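Local coordinates for protein photoreceptor-histidine kinase BphP (Stigmatella aurantiaca DW4/3-1, PDB 6BAF) that probably senses red and far-red light through a bound bilin chromophore and passes the signal on as a histidine kinase, at residues Ala145-Val150 / Ala159-Phe164. Sequence-based numbering, arbitrary orientation.
Sequences AVVQEV and AIIYRF. With BLR (3-[5-[(Z)-(4-ethenyl-3-methyl-5-oxidanylidene-pyrrol-2-ylidene)methyl]-2-[[5-[(Z)-(3-ethenyl-4-methyl-5-oxidanylidene-pyrrol-2-ylidene)methyl]-3-(3-hydroxy-3-oxopropyl)-4-methyl-1H-pyrrol-2-yl]methyl]-4-methyl-1H-pyrrol-3-yl]propanoic acid), chain B.
V147 and A159 bring the two backbones nearest to each other, with their CA atoms 5.4 Å apart. Helix segment 145-150 runs roughly antiparallel to strand segment 159-164, at 147° between their directions. The axes approach to 7.5 Å, and no hydrogen bond joins the two segments. V147 is the main helix residue in the contact. Its CG2 lies against the strand backbone, 3.1 Å from A159 O and 3.4 Å from I160 C. The first of these is short for a methyl against a carbonyl oxygen. With chi1 at 107°, well off a staggered value, the modelled position of the V147 side chain is doubtful, and the short approach should not be read as strain. The same methyl also touches A159 CB and I161 CG1. A159 CB in turn sits 3.8 Å from V147 O, so the small side chain rests on the helix backbone. Both segments belong to the GAF domain, where helix 139-154 packs on one face of the antiparallel sheet and the bilin lies on the other. Strand 158-164 is an inner strand between 170-177 and 266-275. I161 points its outer end to the helix: CG1 is anti to the carbonyl carbon (chi1 -59°), and CD1 comes 4.1 Å from V146 CG1. These two side chains cross at about a right angle. V146 also touches I271 and M297, extending the apolar layer toward helix 284-300. I160 turns away from the helix, and its CD1 meets the bilin vinyl carbon CBB at 3.9 Å. Farther along, Y162 OH lies 3.7 Å from the bilin methyl CMB.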
ATOM      1  N   ALA A 145      -9.416   0.356  16.566  1.00 44.23           N
ATOM      2  CA  ALA A 145      -8.603  -0.381  15.598  1.00 48.71           C
ATOM      3  C   ALA A 145      -7.422   0.469  15.122  1.00 43.85           C
ATOM      4  O   ALA A 145      -6.277  -0.008  15.073  1.00 44.52           O
ATOM      5  CB  ALA A 145      -9.487  -0.834  14.427  1.00 39.54           C
ATOM      6  N   VAL A 146      -7.683   1.742  14.800  1.00 42.01           N
ATOM      7  CA  VAL A 146      -6.651   2.638  14.252  1.00 43.08           C
ATOM      8  C   VAL A 146      -5.529   2.845  15.257  1.00 40.74           C
ATOM      9  O   VAL A 146      -4.336   2.770  14.944  1.00 40.45           O
ATOM     10  CB  VAL A 146      -7.281   3.987  13.862  1.00 42.41           C
ATOM     11  CG1 VAL A 146      -6.192   5.030  13.610  1.00 37.96           C
ATOM     12  CG2 VAL A 146      -8.203   3.823  12.664  1.00 38.95           C
ATOM     13  N   VAL A 147      -5.906   3.084  16.494  1.00 43.43           N
ATOM     14  CA  VAL A 147      -4.942   3.416  17.532  1.00 40.79           C
ATOM     15  C   VAL A 147      -4.076   2.196  17.878  1.00 41.51           C
ATOM     16  O   VAL A 147      -2.841   2.296  18.008  1.00 42.28           O
ATOM     17  CB  VAL A 147      -5.802   4.001  18.681  1.00 45.91           C
ATOM     18  CG1 VAL A 147      -5.989   3.128  19.921  1.00 47.20           C
ATOM     19  CG2 VAL A 147      -5.570   5.477  18.888  1.00 44.54           C
ATOM     20  N   GLN A 148      -4.682   1.001  17.932  1.00 43.82           N
ATOM     21  CA  GLN A 148      -3.887  -0.220  18.100  1.00 47.15           C
ATOM     22  C   GLN A 148      -2.976  -0.456  16.900  1.00 41.09           C
ATOM     23  O   GLN A 148      -1.799  -0.799  17.057  1.00 41.89           O
ATOM     24  CB  GLN A 148      -4.800  -1.446  18.284  1.00 50.84           C
ATOM     25  CG  GLN A 148      -5.616  -1.476  19.568  1.00 57.76           C
ATOM     26  CD  GLN A 148      -4.797  -1.880  20.808  1.00 68.16           C
ATOM     27  OE1 GLN A 148      -3.544  -1.840  20.813  1.00 67.35           O
ATOM     28  NE2 GLN A 148      -5.514  -2.216  21.892  1.00 76.47           N
ATOM     29  N   GLU A 149      -3.490  -0.249  15.691  1.00 40.11           N
ATOM     30  CA  GLU A 149      -2.653  -0.433  14.499  1.00 44.55           C
ATOM     31  C   GLU A 149      -1.484   0.556  14.461  1.00 43.28           C
ATOM     32  O   GLU A 149      -0.322   0.169  14.233  1.00 41.46           O
ATOM     33  CB  GLU A 149      -3.531  -0.287  13.255  1.00 45.35           C
ATOM     34  CG  GLU A 149      -2.882  -0.788  11.985  1.00 55.48           C
ATOM     35  CD  GLU A 149      -2.803  -2.321  11.944  1.00 63.40           C
ATOM     36  OE1 GLU A 149      -3.597  -3.000  12.650  1.00 58.99           O
ATOM     37  OE2 GLU A 149      -1.934  -2.840  11.204  1.00 65.95           O
ATOM     38  N   VAL A 150      -1.758   1.852  14.693  1.00 37.55           N
ATOM     39  CA  VAL A 150      -0.671   2.846  14.601  1.00 38.70           C
ATOM     40  C   VAL A 150       0.367   2.631  15.694  1.00 36.57           C
ATOM     41  O   VAL A 150       1.564   2.846  15.493  1.00 40.58           O
ATOM     42  CB  VAL A 150      -1.253   4.273  14.668  1.00 39.27           C
ATOM     43  CG1 VAL A 150      -0.096   5.312  14.837  1.00 39.75           C
ATOM     44  CG2 VAL A 150      -2.092   4.546  13.421  1.00 36.82           C
ATOM     45  N   ALA A 159      -1.007   6.141  21.671  1.00 36.24           N
ATOM     46  CA  ALA A 159      -1.656   6.622  20.467  1.00 39.65           C
ATOM     47  C   ALA A 159      -3.106   6.855  20.825  1.00 41.66           C
ATOM     48  O   ALA A 159      -3.743   5.966  21.398  1.00 42.92           O
ATOM     49  CB  ALA A 159      -1.556   5.620  19.293  1.00 38.00           C
ATOM     50  N   ILE A 160      -3.642   8.035  20.489  1.00 37.56           N
ATOM     51  CA  ILE A 160      -5.026   8.352  20.785  1.00 37.32           C
ATOM     52  C   ILE A 160      -5.707   8.821  19.516  1.00 35.79           C
ATOM     53  O   ILE A 160      -5.055   9.229  18.550  1.00 38.04           O
ATOM     54  CB  ILE A 160      -5.149   9.425  21.896  1.00 39.93           C
ATOM     55  CG1 ILE A 160      -4.526  10.763  21.425  1.00 40.52           C
ATOM     56  CG2 ILE A 160      -4.447   8.931  23.166  1.00 38.97           C
ATOM     57  CD1 ILE A 160      -4.989  12.026  22.266  1.00 37.66           C
ATOM     58  N   ILE A 161      -7.033   8.735  19.516  1.00 35.38           N
ATOM     59  CA  ILE A 161      -7.870   9.533  18.632  1.00 35.78           C
ATOM     60  C   ILE A 161      -8.315  10.768  19.416  1.00 41.66           C
ATOM     61  O   ILE A 161      -8.932  10.654  20.481  1.00 36.70           O
ATOM     62  CB  ILE A 161      -9.105   8.772  18.130  1.00 37.52           C
ATOM     63  CG1 ILE A 161      -8.738   7.482  17.354  1.00 39.54           C
ATOM     64  CG2 ILE A 161      -9.873   9.711  17.229  1.00 33.74           C
ATOM     65  CD1 ILE A 161      -7.807   7.714  16.191  1.00 36.24           C
ATOM     66  N   TYR A 162      -8.029  11.945  18.886  1.00 40.60           N
ATOM     67  CA  TYR A 162      -8.363  13.208  19.521  1.00 36.26           C
ATOM     68  C   TYR A 162      -9.411  13.856  18.635  1.00 35.59           C
ATOM     69  O   TYR A 162      -9.112  14.252  17.511  1.00 41.29           O
ATOM     70  CB  TYR A 162      -7.106  14.060  19.640  1.00 40.75           C
ATOM     71  CG  TYR A 162      -7.288  15.364  20.418  1.00 43.60           C
ATOM     72  CD1 TYR A 162      -7.328  15.359  21.819  1.00 41.10           C
ATOM     73  CD2 TYR A 162      -7.409  16.589  19.753  1.00 43.81           C
ATOM     74  CE1 TYR A 162      -7.470  16.545  22.550  1.00 47.64           C
ATOM     75  CE2 TYR A 162      -7.555  17.802  20.480  1.00 43.45           C
ATOM     76  CZ  TYR A 162      -7.578  17.762  21.874  1.00 47.91           C
ATOM     77  OH  TYR A 162      -7.724  18.923  22.607  1.00 47.68           O
ATOM     78  N   ARG A 163     -10.633  13.953  19.111  1.00 30.50           N
ATOM     79  CA  ARG A 163     -11.725  14.421  18.284  1.00 38.02           C
ATOM     80  C   ARG A 163     -12.123  15.841  18.686  1.00 42.17           C
ATOM     81  O   ARG A 163     -12.218  16.135  19.875  1.00 42.01           O
ATOM     82  CB  ARG A 163     -12.926  13.493  18.431  1.00 34.51           C
ATOM     83  CG  ARG A 163     -14.042  13.908  17.512  1.00 40.47           C
ATOM     84  CD  ARG A 163     -15.290  13.100  17.795  1.00 45.36           C
ATOM     85  NE  ARG A 163     -16.309  13.463  16.811  1.00 49.51           N
ATOM     86  CZ  ARG A 163     -17.459  12.809  16.652  1.00 54.36           C
ATOM     87  NH1 ARG A 163     -17.736  11.741  17.419  1.00 48.84           N
ATOM     88  NH2 ARG A 163     -18.313  13.216  15.714  1.00 50.77           N
ATOM     89  N   PHE A 164     -12.356  16.714  17.697  1.00 40.50           N
ATOM     90  CA  PHE A 164     -12.731  18.107  17.932  1.00 37.67           C
ATOM     91  C   PHE A 164     -14.242  18.252  18.043  1.00 45.66           C
ATOM     92  O   PHE A 164     -14.994  17.651  17.271  1.00 43.55           O
ATOM     93  CB  PHE A 164     -12.224  19.014  16.800  1.00 39.33           C
ATOM     94  CG  PHE A 164     -10.692  19.083  16.679  1.00 39.07           C
ATOM     95  CD1 PHE A 164      -9.923  19.753  17.633  1.00 36.17           C
ATOM     96  CD2 PHE A 164     -10.039  18.475  15.601  1.00 36.06           C
ATOM     97  CE1 PHE A 164      -8.531  19.808  17.548  1.00 36.07           C
ATOM     98  CE2 PHE A 164      -8.634  18.517  15.476  1.00 38.18           C
ATOM     99  CZ  PHE A 164      -7.854  19.189  16.452  1.00 37.89           C
TER
HETATM  100  CHA BLR B 401       0.293  21.717  18.261  1.00 38.50           C
HETATM  101  NA  BLR B 401      -0.821  20.616  20.252  1.00 39.44           N
HETATM  102  C1A BLR B 401      -0.304  20.558  19.016  1.00 42.04           C
HETATM  103  C2A BLR B 401      -0.398  19.260  18.507  1.00 37.67           C
HETATM  104  C3A BLR B 401      -1.012  18.506  19.441  1.00 42.52           C
HETATM  105  C4A BLR B 401      -1.255  19.357  20.530  1.00 41.82           C
HETATM  106  CMA BLR B 401      -1.355  16.994  19.282  1.00 38.38           C
HETATM  107  CAA BLR B 401       0.093  18.824  17.124  1.00 34.23           C
HETATM  108  CBA BLR B 401       1.616  18.534  17.090  1.00 37.04           C
HETATM  109  CGA BLR B 401       1.953  17.171  17.714  1.00 41.29           C
HETATM  110  O1A BLR B 401       1.425  16.148  17.186  1.00 38.66           O
HETATM  111  O2A BLR B 401       2.730  17.041  18.736  1.00 38.29           O
HETATM  112  CHB BLR B 401      -1.933  19.082  21.854  1.00 41.32           C
HETATM  113  NB  BLR B 401      -0.981  16.819  22.415  1.00 44.16           N
HETATM  114  C1B BLR B 401      -1.997  17.937  22.472  1.00 41.51           C
HETATM  115  C2B BLR B 401      -3.062  17.492  23.402  1.00 42.83           C
HETATM  116  C3B BLR B 401      -2.791  16.204  23.898  1.00 49.38           C
HETATM  117  C4B BLR B 401      -1.509  15.710  23.325  1.00 51.75           C
HETATM  118  CMB BLR B 401      -4.317  18.286  23.782  1.00 44.80           C
HETATM  119  OB  BLR B 401      -0.959  14.684  23.524  1.00 55.23           O
HETATM  120  CAB BLR B 401      -3.744  15.470  24.857  1.00 47.19           C
HETATM  121  CBB BLR B 401      -3.551  14.217  25.200  1.00 49.97           C
HETATM  122  NC  BLR B 401      -0.394  24.662  22.878  1.00 43.09           N
HETATM  123  C1C BLR B 401      -0.875  25.005  24.277  1.00 49.36           C
HETATM  124  C2C BLR B 401      -0.882  26.498  24.342  1.00 51.70           C
HETATM  125  C3C BLR B 401      -0.472  27.080  23.114  1.00 50.01           C
HETATM  126  C4C BLR B 401      -0.145  25.976  22.157  1.00 45.79           C
HETATM  127  CMC BLR B 401      -1.313  27.247  25.585  1.00 58.02           C
HETATM  128  OC  BLR B 401      -1.166  24.255  25.145  1.00 51.59           O
HETATM  129  CAC BLR B 401      -0.360  28.588  22.818  1.00 56.94           C
HETATM  130  CBC BLR B 401      -1.386  29.431  23.027  1.00 66.13           C
HETATM  131  CHD BLR B 401       0.274  26.131  20.939  1.00 43.89           C
HETATM  132  ND  BLR B 401       0.023  23.600  20.018  1.00 38.09           N
HETATM  133  C1D BLR B 401       0.427  25.022  19.928  1.00 42.25           C
HETATM  134  C2D BLR B 401       1.064  25.301  18.652  1.00 41.84           C
HETATM  135  C3D BLR B 401       1.044  24.056  17.892  1.00 37.15           C
HETATM  136  C4D BLR B 401       0.385  22.969  18.701  1.00 42.41           C
HETATM  137  CMD BLR B 401       1.611  26.664  18.210  1.00 39.55           C
HETATM  138  CAD BLR B 401       1.614  23.859  16.503  1.00 33.98           C
HETATM  139  CBD BLR B 401       3.000  23.247  16.634  1.00 36.64           C
HETATM  140  CGD BLR B 401       3.473  23.266  15.193  1.00 40.86           C
HETATM  141  O1D BLR B 401       2.837  22.582  14.321  1.00 36.54           O
HETATM  142  O2D BLR B 401       4.433  24.034  14.880  1.00 40.77           O